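Local coordinates for gram-negative insecticidal protein (Chromobacterium piscinae, PDB 6FBM) that is an insecticidal bacterial toxin of the MACPF and beta-tripod families, and probably acts by forming pores in target-cell membranes, at residues S134-A138 against A139-S143; S143-R146 against R147-D151; G330-G334 against S335-E339. All blocks are in the same frame, centred on the assembly; numbering follows the deposited sequence.

Interaction 1 of 3, residues S134-A138 against A139-S143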
loop_
_atom_site.group_PDB
_atom_site.type_symbol
_atom_site.label_atom_id
_atom_site.label_comp_id
_atom_site.label_asym_id
_atom_site.label_seq_id
_atom_site.Cartn_x
_atom_site.Cartn_y
_atom_site.Cartn_z
ATOM N N SER A 134 23.050 22.446 11.185
ATOM C CA SER A 134 24.396 22.925 11.483
ATOM C C SER A 134 24.900 22.288 12.757
ATOM O O SER A 134 24.127 21.943 13.640
ATOM C CB SER A 134 24.414 24.440 11.590
ATOM O OG SER A 134 23.512 24.872 12.594
ATOM N N LEU A 135 26.208 22.085 12.786
ATOM C CA LEU A 135 26.903 21.497 13.918
ATOM C C LEU A 135 27.538 22.581 14.789
ATOM O O LEU A 135 27.660 23.744 14.368
ATOM C CB LEU A 135 28.018 20.584 13.413
ATOM C CG LEU A 135 27.560 19.395 12.566
ATOM C CD1 LEU A 135 28.756 18.532 12.227
ATOM C CD2 LEU A 135 26.520 18.556 13.291
ATOM N N PRO A 136 27.978 22.194 15.998
ATOM C CA PRO A 136 28.843 23.049 16.782
ATOM C C PRO A 136 30.170 23.362 16.073
ATOM O O PRO A 136 30.555 22.708 15.082
ATOM C CB PRO A 136 29.122 22.192 18.026
ATOM C CG PRO A 136 27.962 21.317 18.159
ATOM C CD PRO A 136 27.710 20.939 16.721
ATOM N N GLY A 137 30.862 24.353 16.618
ATOM C CA GLY A 137 32.193 24.743 16.155
ATOM C C GLY A 137 33.200 23.673 16.471
ATOM O O GLY A 137 32.944 22.816 17.318
ATOM N N ALA A 138 34.331 23.729 15.796
ATOM C CA ALA A 138 35.446 22.787 15.992
ATOM C C ALA A 138 35.766 22.501 17.436
ATOM O O ALA A 138 35.971 21.354 17.822
ATOM C CB ALA A 138 36.712 23.288 15.307
ATOM N N ALA A 139 35.813 23.559 18.224
ATOM C CA ALA A 139 36.209 23.426 19.620
ATOM C C ALA A 139 35.213 22.652 20.477
ATOM O O ALA A 139 35.600 22.003 21.429
ATOM C CB ALA A 139 36.512 24.793 20.215
ATOM N N THR A 140 33.936 22.710 20.138
ATOM C CA THR A 140 32.923 21.919 20.845
ATOM C C THR A 140 32.986 20.467 20.387
ATOM O O THR A 140 32.877 19.536 21.200
ATOM C CB THR A 140 31.530 22.494 20.572
ATOM O OG1 THR A 140 31.460 23.836 21.040
ATOM C CG2 THR A 140 30.431 21.648 21.253
ATOM N N LEU A 141 33.152 20.283 19.082
ATOM C CA LEU A 141 33.207 18.948 18.486
ATOM C C LEU A 141 34.425 18.149 18.913
ATOM O O LEU A 141 34.401 16.914 18.896
ATOM C CB LEU A 141 33.170 19.033 16.951
ATOM C CG LEU A 141 31.841 19.499 16.317
ATOM C CD1 LEU A 141 32.075 19.889 14.861
ATOM C CD2 LEU A 141 30.787 18.402 16.455
ATOM N N ARG A 142 35.484 18.843 19.315
ATOM C CA ARG A 142 36.711 18.203 19.800
ATOM C C ARG A 142 36.454 17.189 20.883
ATOM O O ARG A 142 37.121 16.157 20.915
ATOM C CB ARG A 142 37.697 19.254 20.311
ATOM C CG ARG A 142 39.166 18.819 20.284
ATOM C CD ARG A 142 40.031 19.879 19.623
ATOM N NE ARG A 142 39.870 21.177 20.283
ATOM C CZ ARG A 142 40.064 22.378 19.719
ATOM N NH1 ARG A 142 40.439 22.499 18.446
ATOM N NH2 ARG A 142 39.869 23.480 20.445
ATOM N N SER A 143 35.474 17.445 21.748
ATOM C CA SER A 143 35.089 16.489 22.796
ATOM C C SER A 143 34.055 15.431 22.350
ATOM O O SER A 143 33.582 14.656 23.173
ATOM C CB SER A 143 34.552 17.253 24.023
ATOM O OG SER A 143 33.255 17.772 23.767
#
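Pro136 lies against Thr140 and Leu141 where the chain leaves strand 120-134 and turns into the short helix 138-141 of the MACPF domain, with Gly137 as the N-cap residue. The proline ring crosses both side chains at about a right angle. Its CB meets the branch of Thr140, with Pro136 CB to Thr140 CG2 at 3.5 Å, while its CD rests 4.0 Å from Leu141 CD2, so one ring touches two successive residues of the first turn. Thr140 is turned with CG2 anti to the backbone N and OG1 anti to the carbonyl carbon (chi1 -61°), which lays its methyl beside the proline. Leu141 reaches back along the incoming chain: CD1 sits 3.2 Å from Pro136 O and more loosely beside Leu135 CB. Leu141 is buried, and Phe41 from a loop and Tyr171 of strand 170-177 pack on it from outside the turn, tying the helix to the sheet. The backbone closes the turn itself. Gly137 O takes two amides, a bent bond from Thr140 N at 3.0 Å and a much straighter one from Leu141 N at 3.1 Å. One residue further on, Arg142 N bonds to Ala138 O at 3.0 Å. At the far end, the hydroxyl of Ser143 folds back on the turn, OG donating to Thr140 O at 3.1 Å.

Interaction 2 of 3, residues S143-R146 against R147-D151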
loop_
_atom_site.group_PDB
_atom_site.type_symbol
_atom_site.label_atom_id
_atom_site.label_comp_id
_atom_site.label_asym_id
_atom_site.label_seq_id
_atom_site.Cartn_x
_atom_site.Cartn_y
_atom_site.Cartn_z
ATOM N N SER A 143 35.474 17.445 21.748
ATOM C CA SER A 143 35.089 16.489 22.796
ATOM C C SER A 143 34.055 15.431 22.350
ATOM O O SER A 143 33.582 14.656 23.173
ATOM C CB SER A 143 34.552 17.253 24.023
ATOM O OG SER A 143 33.255 17.772 23.767
ATOM N N MET A 144 33.716 15.402 21.063
ATOM C CA MET A 144 32.651 14.540 20.542
ATOM C C MET A 144 33.151 13.610 19.457
ATOM O O MET A 144 32.340 13.067 18.715
ATOM C CB MET A 144 31.522 15.419 19.975
ATOM C CG MET A 144 30.771 16.187 21.045
ATOM S SD MET A 144 29.861 17.539 20.313
ATOM C CE MET A 144 28.539 16.736 19.410
ATOM N N LEU A 145 34.468 13.409 19.376
ATOM C CA LEU A 145 35.054 12.618 18.316
ATOM C C LEU A 145 34.840 11.151 18.597
ATOM O O LEU A 145 34.845 10.731 19.761
ATOM C CB LEU A 145 36.557 12.892 18.213
ATOM C CG LEU A 145 36.985 14.336 17.986
ATOM C CD1 LEU A 145 38.493 14.377 17.845
ATOM C CD2 LEU A 145 36.320 14.934 16.758
ATOM N N ARG A 146 34.639 10.371 17.540
ATOM C CA ARG A 146 34.577 8.920 17.683
ATOM C C ARG A 146 35.989 8.460 17.986
ATOM O O ARG A 146 36.961 9.128 17.641
ATOM C CB ARG A 146 34.053 8.229 16.424
ATOM C CG ARG A 146 32.622 8.598 16.080
ATOM C CD ARG A 146 31.752 7.477 15.606
ATOM N NE ARG A 146 31.422 6.540 16.683
ATOM C CZ ARG A 146 30.304 6.566 17.417
ATOM N NH1 ARG A 146 29.351 7.485 17.228
ATOM N NH2 ARG A 146 30.128 5.644 18.362
ATOM N N ARG A 147 36.078 7.300 18.625
ATOM C CA ARG A 147 37.333 6.805 19.185
ATOM C C ARG A 147 38.440 6.698 18.121
ATOM O O ARG A 147 39.464 7.360 18.253
ATOM C CB ARG A 147 37.096 5.479 19.936
ATOM C CG ARG A 147 38.256 4.952 20.799
ATOM C CD ARG A 147 38.912 3.694 20.226
ATOM N NE ARG A 147 37.979 2.545 20.128
ATOM C CZ ARG A 147 37.510 1.983 18.993
ATOM N NH1 ARG A 147 37.863 2.424 17.772
ATOM N NH2 ARG A 147 36.664 0.961 19.086
ATOM N N ASP A 148 38.233 5.910 17.062
ATOM C CA ASP A 148 39.335 5.679 16.110
ATOM C C ASP A 148 39.719 6.936 15.307
ATOM O O ASP A 148 40.896 7.126 14.982
ATOM C CB ASP A 148 39.197 4.414 15.219
ATOM C CG ASP A 148 37.756 4.098 14.789
ATOM O OD1 ASP A 148 36.952 5.030 14.563
ATOM O OD2 ASP A 148 37.439 2.892 14.687
ATOM N N PHE A 149 38.750 7.814 15.038
ATOM C CA PHE A 149 39.055 9.079 14.402
ATOM C C PHE A 149 39.910 9.938 15.332
ATOM O O PHE A 149 40.936 10.454 14.897
ATOM C CB PHE A 149 37.790 9.810 13.943
ATOM C CG PHE A 149 38.049 11.184 13.368
ATOM C CD1 PHE A 149 38.953 11.355 12.337
ATOM C CD2 PHE A 149 37.375 12.292 13.853
ATOM C CE1 PHE A 149 39.191 12.607 11.807
ATOM C CE2 PHE A 149 37.599 13.548 13.322
ATOM C CZ PHE A 149 38.504 13.706 12.301
ATOM N N ARG A 150 39.515 10.065 16.602
ATOM C CA ARG A 150 40.342 10.781 17.583
ATOM C C ARG A 150 41.779 10.249 17.620
ATOM O O ARG A 150 42.729 11.041 17.637
ATOM C CB ARG A 150 39.743 10.737 19.003
ATOM C CG ARG A 150 40.610 11.419 20.074
ATOM C CD ARG A 150 40.129 11.245 21.506
ATOM N NE ARG A 150 38.804 11.832 21.682
ATOM C CZ ARG A 150 38.532 13.148 21.716
ATOM N NH1 ARG A 150 39.508 14.083 21.597
ATOM N NH2 ARG A 150 37.255 13.535 21.859
ATOM N N ASP A 151 41.934 8.919 17.641
ATOM C CA ASP A 151 43.261 8.313 17.737
ATOM C C ASP A 151 44.080 8.668 16.497
ATOM O O ASP A 151 45.177 9.223 16.637
ATOM C CB ASP A 151 43.194 6.797 17.996
ATOM C CG ASP A 151 42.705 6.465 19.446
ATOM O OD1 ASP A 151 42.633 7.364 20.320
ATOM O OD2 ASP A 151 42.367 5.293 19.746
#
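Ser143 meets the guanidinium of Arg150 in the link between helices 138-141 and 147-154, part of the MACPF domain, where Arg146 is the N-cap residue of the second helix. The backbone of Ser143 and Met144 borders the edge of that guanidinium near its plane, Ser143 C lying 3.8 Å from Arg150 NH2. The polar grip on this group comes from just upstream, since NH2 donates to Arg142 O; the arginine thus bonds the second helix back to the chain at Arg142. Met144 takes no part in the packing on the helix; its side chain touches Phe43. Leu145 packs on two residues of the helix. Its CB lies over one face of the Arg150 guanidinium, 3.7 Å above the plane and offset toward the rim, and the two side chains run roughly perpendicular. One of its methyls, CD2, approaches the Phe149 ring obliquely, 3.9 Å from CE2. Phe149 holds CG anti to its backbone N (chi1 176°), which turns the ring toward Leu145, and its ring also meets that of Tyr167. Phe41 touches Leu145, and Leu40 touches Phe149, so the residues 40-41 lie against this apolar side. Arg146 contributes its carbonyl, while its side chain leads away from the helix and touches Asp42. In the exposed first turn, Arg147 NH1 and Asp148 OD2 form a salt bridge at 3.1 Å whose hydrogen bond is weak. The helix itself starts with a nearly straight bond from Arg150 N to Arg146 O, 2.9 Å long with an angle of 171° at the hydrogen.

Interaction 3 of 3, residues G330-G334 against S335-E339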
loop_
_atom_site.group_PDB
_atom_site.type_symbol
_atom_site.label_atom_id
_atom_site.label_comp_id
_atom_site.label_asym_id
_atom_site.label_seq_id
_atom_site.Cartn_x
_atom_site.Cartn_y
_atom_site.Cartn_z
ATOM N N GLY A 330 40.934 37.661 -61.790
ATOM C CA GLY A 330 41.017 38.947 -62.476
ATOM C C GLY A 330 42.438 39.492 -62.594
ATOM O O GLY A 330 43.337 39.159 -61.805
ATOM N N GLU A 331 42.601 40.384 -63.585
ATOM C CA GLU A 331 43.777 41.202 -63.806
ATOM C C GLU A 331 43.320 42.648 -63.931
ATOM O O GLU A 331 42.206 42.885 -64.400
ATOM C CB GLU A 331 44.425 40.899 -65.141
ATOM C CG GLU A 331 44.663 39.473 -65.498
ATOM C CD GLU A 331 45.100 39.305 -66.944
ATOM O OE1 GLU A 331 44.336 39.673 -67.865
ATOM O OE2 GLU A 331 46.199 38.764 -67.155
ATOM N N ASP A 332 44.216 43.601 -63.636
ATOM C CA ASP A 332 43.949 45.010 -63.915
ATOM C C ASP A 332 44.218 45.455 -65.357
ATOM O O ASP A 332 44.554 46.614 -65.590
ATOM C CB ASP A 332 44.672 45.913 -62.916
ATOM C CG ASP A 332 46.112 46.204 -63.297
ATOM O OD1 ASP A 332 46.834 45.268 -63.654
ATOM O OD2 ASP A 332 46.525 47.374 -63.214
ATOM N N SER A 333 44.044 44.541 -66.316
ATOM C CA SER A 333 44.225 44.831 -67.742
ATOM C C SER A 333 43.158 45.816 -68.135
ATOM O O SER A 333 41.972 45.608 -67.846
ATOM C CB SER A 333 44.065 43.566 -68.596
ATOM O OG SER A 333 45.052 42.593 -68.278
ATOM N N GLY A 334 43.596 46.891 -68.794
ATOM C CA GLY A 334 42.724 47.988 -69.175
ATOM C C GLY A 334 42.631 49.070 -68.117
ATOM O O GLY A 334 41.996 50.084 -68.371
ATOM N N SER A 335 43.229 48.883 -66.932
ATOM C CA SER A 335 43.048 49.861 -65.858
ATOM C C SER A 335 43.914 51.093 -66.022
ATOM O O SER A 335 43.689 52.101 -65.342
ATOM C CB SER A 335 43.355 49.253 -64.491
ATOM O OG SER A 335 44.751 49.151 -64.252
ATOM N N GLY A 336 44.944 51.005 -66.869
ATOM C CA GLY A 336 45.917 52.080 -67.010
ATOM C C GLY A 336 46.843 52.264 -65.826
ATOM O O GLY A 336 47.641 53.196 -65.826
ATOM N N ALA A 337 46.778 51.397 -64.820
ATOM C CA ALA A 337 47.727 51.484 -63.711
ATOM C C ALA A 337 49.090 51.041 -64.237
ATOM O O ALA A 337 49.185 50.143 -65.075
ATOM C CB ALA A 337 47.284 50.617 -62.550
ATOM N N SER A 338 50.138 51.705 -63.761
ATOM C CA SER A 338 51.502 51.420 -64.213
ATOM C C SER A 338 51.758 49.955 -63.961
ATOM O O SER A 338 52.091 49.203 -64.894
ATOM C CB SER A 338 52.545 52.281 -63.474
ATOM O OG SER A 338 52.132 53.650 -63.449
ATOM N N GLU A 339 51.539 49.544 -62.706
ATOM C CA GLU A 339 51.785 48.164 -62.300
ATOM C C GLU A 339 50.687 47.203 -62.731
ATOM O O GLU A 339 49.529 47.587 -62.951
ATOM C CB GLU A 339 52.031 48.092 -60.811
ATOM C CG GLU A 339 53.259 48.882 -60.377
ATOM C CD GLU A 339 53.423 48.889 -58.883
ATOM O OE1 GLU A 339 54.545 49.139 -58.408
ATOM O OE2 GLU A 339 52.431 48.644 -58.173
#
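Ser335 OG is gripped from several sides in the loop that follows strand 326-331: Asp332 OD2 lies 2.7 Å away, Asp332 O lies 2.9 Å away, and Ala337 N donates to it at 3.1 Å. The last of these bonds makes an ST turn, which follows directly on a type II beta turn from Asp332 to Ser335. The beta turn is closed by the backbone, Ser335 N bonding to Asp332 O at 3.0 Å. Both side chains place their polar group between the backbone N and the carbonyl carbon (chi1 84° for Asp332, 78° for Ser335), and this brings carboxylate and hydroxyl together inside the loop. The other carboxylate oxygen, Asp332 OD1, accepts from Leu341 N, so the buried aspartate spans the loop towards the next strand, 342-346. Trp456 of strand 450-457 packs against Asp332 and Ala337. The Glu339 carboxylate leads away from the aspartate into a salt bridge with Arg454. Beside the hydroxyl, the methyl CB of Ala337 comes to 3.4 Å from Asp332 OD2.

How the interactions relate
Interactions 1 and 2 are consecutive pieces of one stretch, sharing Ser143, with centres about 12 Å apart; they build the starts of helices 138-141 and 147-154 in turn. Arg142, in the first, offers its carbonyl to Arg150, in the second, a probable hydrogen bond that ties the second helix back to the residue following the first turn of helix 138-141. Both belong to the MACPF part of the chain. Interaction 3 comes much later in sequence, in the Vps62-like range, at the end of strand 326-331 and in the loop leading to strand 342-346 of the same three-stranded antiparallel sheet. Its centre lies about 88 Å from that of interaction 1 and 91 Å from that of interaction 2, on the opposite side of the chain's centre, which shows how elongated this toxin is.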